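Local coordinates for piwi domain-containing protein (Vanderwaltozyma polyspora, PDB 5THE) that probably binds RNA as the C-terminal lobe, with the Piwi domain, of a budding yeast Argonaute, at residues D259-V273 and N331-G345. Residues are numbered along the deposited sequence; the frame is centred on the assembly and turned at random.
Sequences DKESNLPILVLGSDV and NNGKLPTKIMYFRDG
Strands 267-273 and 339-344 are parallel neighbours in the RNase H-like sheet of the Piwi domain. Their backbones alternate as donor and acceptor, from Leu267 N on Lys338 O (3.0 Å) to Asp344 N on Ser271 O (2.9 Å). Met340 N to Leu267 O is one of the bonds of this ladder. On one face Leu269 CD1 lies against Ile339 CG2 (3.6 Å) and also meets the Tyr341 ring. Further along this face Ser271 OG makes a weak hydrogen bond to Tyr341 OH, which Glu358 also engages. On the other face Val268 CG1 touches the edge of the Phe342 ring at CE2 (4.0 Å), and Gly270 pairs with Phe342 without adding a side chain. Near the strand ends, Val273 CG2 sits over one face of the Arg343 guanidinium, which is held by Glu311 O and by a salt bridge to Glu358. Asp272 OD1 and Asp344 OD1 come within 3.6 Å; Asp344 also forms a salt bridge with Lys390. Before the strands, Thr337 OG1 donates a very short bond to Asp259 OD2 (2.5 Å) and accepts one from Ser262 OG (2.7 Å). The Thr337 torsion (chi1 60°) sets OG1 between its backbone N and carbonyl carbon, facing both partners. Strands 282-289 and 383-389 continue the sheet on the outer sides of this pair. Helix 320-329 packs on Leu269, while helices 465-475 and 490-515 pack on Phe342.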
loop_
_atom_site.group_PDB
_atom_site.type_symbol
_atom_site.label_atom_id
_atom_site.label_comp_id
_atom_site.label_asym_id
_atom_site.label_seq_id
_atom_site.Cartn_x
_atom_site.Cartn_y
_atom_site.Cartn_z
ATOM N N ASP A 259 19.230 -9.863 4.488
ATOM C CA ASP A 259 20.567 -10.098 3.959
ATOM C C ASP A 259 21.326 -10.951 4.967
ATOM O O ASP A 259 21.602 -10.498 6.077
ATOM C CB ASP A 259 21.257 -8.760 3.731
ATOM C CG ASP A 259 22.650 -8.892 3.128
ATOM O OD1 ASP A 259 23.259 -9.983 3.192
ATOM O OD2 ASP A 259 23.140 -7.868 2.591
ATOM N N LYS A 260 21.666 -12.182 4.581
ATOM C CA LYS A 260 22.311 -13.099 5.517
ATOM C C LYS A 260 23.683 -12.608 5.950
ATOM O O LYS A 260 24.082 -12.845 7.092
ATOM C CB LYS A 260 22.432 -14.496 4.909
ATOM C CG LYS A 260 21.100 -15.128 4.534
ATOM C CD LYS A 260 20.041 -14.879 5.608
ATOM C CE LYS A 260 18.689 -15.492 5.237
ATOM N NZ LYS A 260 18.155 -14.981 3.938
ATOM N N GLU A 261 24.418 -11.917 5.071
ATOM C CA GLU A 261 25.788 -11.541 5.424
ATOM C C GLU A 261 25.817 -10.464 6.505
ATOM O O GLU A 261 26.656 -10.509 7.413
ATOM C CB GLU A 261 26.544 -11.078 4.179
ATOM C CG GLU A 261 26.653 -12.136 3.067
ATOM C CD GLU A 261 27.321 -13.436 3.485
ATOM O OE1 GLU A 261 28.481 -13.397 3.929
ATOM O OE2 GLU A 261 26.684 -14.506 3.365
ATOM N N SER A 262 24.912 -9.486 6.422
ATOM C CA SER A 262 24.842 -8.390 7.379
ATOM C C SER A 262 23.779 -8.616 8.436
ATOM O O SER A 262 23.745 -7.872 9.419
ATOM C CB SER A 262 24.549 -7.064 6.651
ATOM O OG SER A 262 23.332 -7.182 5.922
ATOM N N ASN A 263 22.913 -9.615 8.249
ATOM C CA ASN A 263 21.758 -9.838 9.114
ATOM C C ASN A 263 20.887 -8.584 9.190
ATOM O O ASN A 263 20.337 -8.233 10.233
ATOM C CB ASN A 263 22.179 -10.303 10.507
ATOM C CG ASN A 263 21.034 -10.937 11.259
ATOM O OD1 ASN A 263 20.192 -11.614 10.664
ATOM N ND2 ASN A 263 20.958 -10.682 12.557
ATOM N N LEU A 264 20.779 -7.886 8.073
ATOM C CA LEU A 264 19.983 -6.688 8.037
ATOM C C LEU A 264 18.855 -6.868 7.030
ATOM O O LEU A 264 19.072 -7.451 5.960
ATOM C CB LEU A 264 20.832 -5.469 7.650
ATOM C CG LEU A 264 21.777 -4.943 8.734
ATOM C CD1 LEU A 264 22.734 -3.940 8.123
ATOM C CD2 LEU A 264 20.968 -4.317 9.864
ATOM N N PRO A 265 17.648 -6.408 7.347
ATOM C CA PRO A 265 16.533 -6.577 6.410
ATOM C C PRO A 265 16.757 -5.770 5.143
ATOM O O PRO A 265 17.332 -4.680 5.166
ATOM C CB PRO A 265 15.326 -6.060 7.196
ATOM C CG PRO A 265 15.900 -5.084 8.156
ATOM C CD PRO A 265 17.231 -5.693 8.567
ATOM N N ILE A 266 16.333 -6.347 4.020
ATOM C CA ILE A 266 16.389 -5.628 2.759
ATOM C C ILE A 266 15.477 -4.418 2.845
ATOM O O ILE A 266 14.396 -4.471 3.443
ATOM C CB ILE A 266 15.987 -6.562 1.606
ATOM C CG1 ILE A 266 16.983 -7.712 1.497
ATOM C CG2 ILE A 266 15.887 -5.806 0.270
ATOM C CD1 ILE A 266 16.484 -8.853 0.618
ATOM N N LEU A 267 15.930 -3.301 2.288
ATOM C CA LEU A 267 15.080 -2.129 2.150
ATOM C C LEU A 267 14.195 -2.343 0.929
ATOM O O LEU A 267 14.691 -2.408 -0.202
ATOM C CB LEU A 267 15.928 -0.870 2.011
ATOM C CG LEU A 267 15.143 0.377 1.596
ATOM C CD1 LEU A 267 14.138 0.725 2.676
ATOM C CD2 LEU A 267 16.065 1.547 1.323
ATOM N N VAL A 268 12.895 -2.502 1.153
ATOM C CA VAL A 268 11.944 -2.757 0.077
ATOM C C VAL A 268 11.247 -1.445 -0.230
ATOM O O VAL A 268 10.677 -0.818 0.671
ATOM C CB VAL A 268 10.930 -3.853 0.451
ATOM C CG1 VAL A 268 9.926 -4.044 -0.674
ATOM C CG2 VAL A 268 11.649 -5.181 0.765
ATOM N N LEU A 269 11.297 -1.029 -1.497
ATOM C CA LEU A 269 10.740 0.233 -1.951
ATOM C C LEU A 269 9.613 -0.006 -2.942
ATOM O O LEU A 269 9.654 -0.954 -3.731
ATOM C CB LEU A 269 11.791 1.097 -2.644
ATOM C CG LEU A 269 13.090 1.426 -1.912
ATOM C CD1 LEU A 269 14.039 1.986 -2.945
ATOM C CD2 LEU A 269 12.809 2.442 -0.808
ATOM N N GLY A 270 8.641 0.887 -2.927
ATOM C CA GLY A 270 7.615 0.915 -3.955
ATOM C C GLY A 270 7.448 2.324 -4.485
ATOM O O GLY A 270 7.428 3.286 -3.723
ATOM N N SER A 271 7.347 2.437 -5.806
ATOM C CA SER A 271 7.099 3.727 -6.420
ATOM C C SER A 271 5.979 3.627 -7.444
ATOM O O SER A 271 5.711 2.565 -8.007
ATOM C CB SER A 271 8.358 4.306 -7.077
ATOM O OG SER A 271 8.790 3.501 -8.141
ATOM N N ASP A 272 5.314 4.755 -7.655
ATOM C CA ASP A 272 4.236 4.870 -8.625
ATOM C C ASP A 272 4.263 6.300 -9.147
ATOM O O ASP A 272 4.791 7.209 -8.502
ATOM C CB ASP A 272 2.861 4.514 -8.007
ATOM C CG ASP A 272 1.720 4.523 -9.019
ATOM O OD1 ASP A 272 1.858 3.936 -10.107
ATOM O OD2 ASP A 272 0.648 5.070 -8.699
ATOM N N VAL A 273 3.708 6.474 -10.335
ATOM C CA VAL A 273 3.462 7.785 -10.915
ATOM C C VAL A 273 2.009 7.831 -11.348
ATOM O O VAL A 273 1.494 6.863 -11.917
ATOM C CB VAL A 273 4.385 8.072 -12.117
ATOM C CG1 VAL A 273 4.221 9.514 -12.588
ATOM C CG2 VAL A 273 5.808 7.814 -11.745
ATOM N N ASN A 331 17.227 0.213 12.829
ATOM C CA ASN A 331 18.233 -0.835 12.719
ATOM C C ASN A 331 19.551 -0.391 13.362
ATOM O O ASN A 331 20.648 -0.612 12.827
ATOM C CB ASN A 331 18.399 -1.254 11.258
ATOM C CG ASN A 331 17.130 -1.898 10.697
ATOM O OD1 ASN A 331 16.913 -3.101 10.872
ATOM N ND2 ASN A 331 16.280 -1.101 10.045
ATOM N N ASN A 332 19.449 0.237 14.534
ATOM C CA ASN A 332 20.611 0.581 15.359
ATOM C C ASN A 332 21.705 1.287 14.557
ATOM O O ASN A 332 22.880 0.926 14.623
ATOM C CB ASN A 332 21.182 -0.667 16.034
ATOM C CG ASN A 332 20.188 -1.340 16.935
ATOM O OD1 ASN A 332 19.561 -0.699 17.775
ATOM N ND2 ASN A 332 20.011 -2.635 16.747
ATOM N N GLY A 333 21.314 2.297 13.786
ATOM C CA GLY A 333 22.286 3.112 13.082
ATOM C C GLY A 333 22.821 2.531 11.784
ATOM O O GLY A 333 23.612 3.202 11.110
ATOM N N LYS A 334 22.407 1.322 11.404
ATOM C CA LYS A 334 22.858 0.692 10.167
ATOM C C LYS A 334 21.993 1.112 8.980
ATOM O O LYS A 334 20.771 1.235 9.099
ATOM C CB LYS A 334 22.824 -0.835 10.302
ATOM C CG LYS A 334 23.680 -1.401 11.445
ATOM C CD LYS A 334 25.139 -1.362 11.087
ATOM C CE LYS A 334 25.990 -2.041 12.135
ATOM N NZ LYS A 334 27.428 -1.942 11.760
ATOM N N LEU A 335 22.638 1.337 7.838
ATOM C CA LEU A 335 21.940 1.487 6.570
ATOM C C LEU A 335 21.691 0.111 5.964
ATOM O O LEU A 335 22.379 -0.851 6.304
ATOM C CB LEU A 335 22.771 2.322 5.609
ATOM C CG LEU A 335 23.114 3.721 6.116
ATOM C CD1 LEU A 335 24.002 4.450 5.124
ATOM C CD2 LEU A 335 21.824 4.455 6.460
ATOM N N PRO A 336 20.706 -0.024 5.080
ATOM C CA PRO A 336 20.474 -1.327 4.457
ATOM C C PRO A 336 21.639 -1.720 3.562
ATOM O O PRO A 336 22.358 -0.875 3.017
ATOM C CB PRO A 336 19.186 -1.126 3.647
ATOM C CG PRO A 336 19.061 0.347 3.459
ATOM C CD PRO A 336 19.730 0.991 4.641
ATOM N N THR A 337 21.844 -3.024 3.449
ATOM C CA THR A 337 22.888 -3.536 2.584
ATOM C C THR A 337 22.349 -4.081 1.270
ATOM O O THR A 337 23.148 -4.439 0.400
ATOM C CB THR A 337 23.709 -4.614 3.312
ATOM O OG1 THR A 337 22.855 -5.699 3.697
ATOM C CG2 THR A 337 24.370 -4.018 4.565
ATOM N N LYS A 338 21.025 -4.138 1.104
ATOM C CA LYS A 338 20.383 -4.495 -0.156
ATOM C C LYS A 338 19.132 -3.648 -0.308
ATOM O O LYS A 338 18.436 -3.374 0.673
ATOM C CB LYS A 338 19.980 -5.983 -0.227
ATOM C CG LYS A 338 21.131 -6.989 -0.225
ATOM C CD LYS A 338 20.575 -8.402 -0.392
ATOM C CE LYS A 338 21.680 -9.452 -0.343
ATOM N NZ LYS A 338 22.668 -9.219 -1.420
ATOM N N ILE A 339 18.838 -3.256 -1.547
ATOM C CA ILE A 339 17.653 -2.464 -1.861
ATOM C C ILE A 339 16.847 -3.196 -2.928
ATOM O O ILE A 339 17.401 -3.656 -3.933
ATOM C CB ILE A 339 18.031 -1.043 -2.330
ATOM C CG1 ILE A 339 18.826 -0.322 -1.236
ATOM C CG2 ILE A 339 16.822 -0.242 -2.699
ATOM C CD1 ILE A 339 19.285 1.076 -1.655
ATOM N N MET A 340 15.542 -3.301 -2.704
ATOM C CA MET A 340 14.595 -3.895 -3.643
ATOM C C MET A 340 13.610 -2.812 -4.058
ATOM O O MET A 340 12.882 -2.286 -3.210
ATOM C CB MET A 340 13.868 -5.072 -2.993
ATOM C CG MET A 340 12.884 -5.792 -3.878
ATOM S SD MET A 340 13.625 -7.255 -4.615
ATOM C CE MET A 340 14.299 -8.049 -3.149
ATOM N N TYR A 341 13.582 -2.487 -5.354
ATOM C CA TYR A 341 12.861 -1.326 -5.872
ATOM C C TYR A 341 11.722 -1.776 -6.790
ATOM O O TYR A 341 11.953 -2.194 -7.931
ATOM C CB TYR A 341 13.837 -0.406 -6.599
ATOM C CG TYR A 341 13.200 0.775 -7.280
ATOM C CD1 TYR A 341 12.375 1.642 -6.577
ATOM C CD2 TYR A 341 13.439 1.037 -8.627
ATOM C CE1 TYR A 341 11.785 2.740 -7.206
ATOM C CE2 TYR A 341 12.863 2.126 -9.264
ATOM C CZ TYR A 341 12.045 2.979 -8.546
ATOM O OH TYR A 341 11.476 4.071 -9.166
ATOM N N PHE A 342 10.490 -1.694 -6.291
ATOM C CA PHE A 342 9.320 -2.078 -7.080
ATOM C C PHE A 342 8.779 -0.845 -7.778
ATOM O O PHE A 342 8.436 0.137 -7.121
ATOM C CB PHE A 342 8.223 -2.696 -6.220
ATOM C CG PHE A 342 8.496 -4.106 -5.832
ATOM C CD1 PHE A 342 8.078 -5.156 -6.641
ATOM C CD2 PHE A 342 9.168 -4.387 -4.664
ATOM C CE1 PHE A 342 8.327 -6.466 -6.282
ATOM C CE2 PHE A 342 9.419 -5.707 -4.298
ATOM C CZ PHE A 342 8.999 -6.740 -5.118
ATOM N N ARG A 343 8.694 -0.898 -9.101
ATOM C CA ARG A 343 8.277 0.258 -9.881
ATOM C C ARG A 343 6.935 -0.034 -10.542
ATOM O O ARG A 343 6.823 -0.964 -11.346
ATOM C CB ARG A 343 9.325 0.611 -10.933
ATOM C CG ARG A 343 8.870 1.699 -11.871
ATOM C CD ARG A 343 8.569 2.994 -11.152
ATOM N NE ARG A 343 8.903 4.097 -12.039
ATOM C CZ ARG A 343 8.029 4.669 -12.855
ATOM N NH1 ARG A 343 6.770 4.257 -12.850
ATOM N NH2 ARG A 343 8.409 5.653 -13.657
ATOM N N ASP A 344 5.926 0.766 -10.210
ATOM C CA ASP A 344 4.593 0.615 -10.782
ATOM C C ASP A 344 4.281 1.812 -11.671
ATOM O O ASP A 344 4.884 2.882 -11.552
ATOM C CB ASP A 344 3.524 0.494 -9.684
ATOM C CG ASP A 344 2.199 0.027 -10.223
ATOM O OD1 ASP A 344 1.144 0.443 -9.715
ATOM O OD2 ASP A 344 2.217 -0.771 -11.178
ATOM N N GLY A 345 3.293 1.638 -12.536
ATOM C CA GLY A 345 2.829 2.755 -13.326
ATOM C C GLY A 345 3.825 3.047 -14.421
ATOM O O GLY A 345 4.302 4.185 -14.545
HETATM O O HOH W 1 19.761 -4.989 3.883
#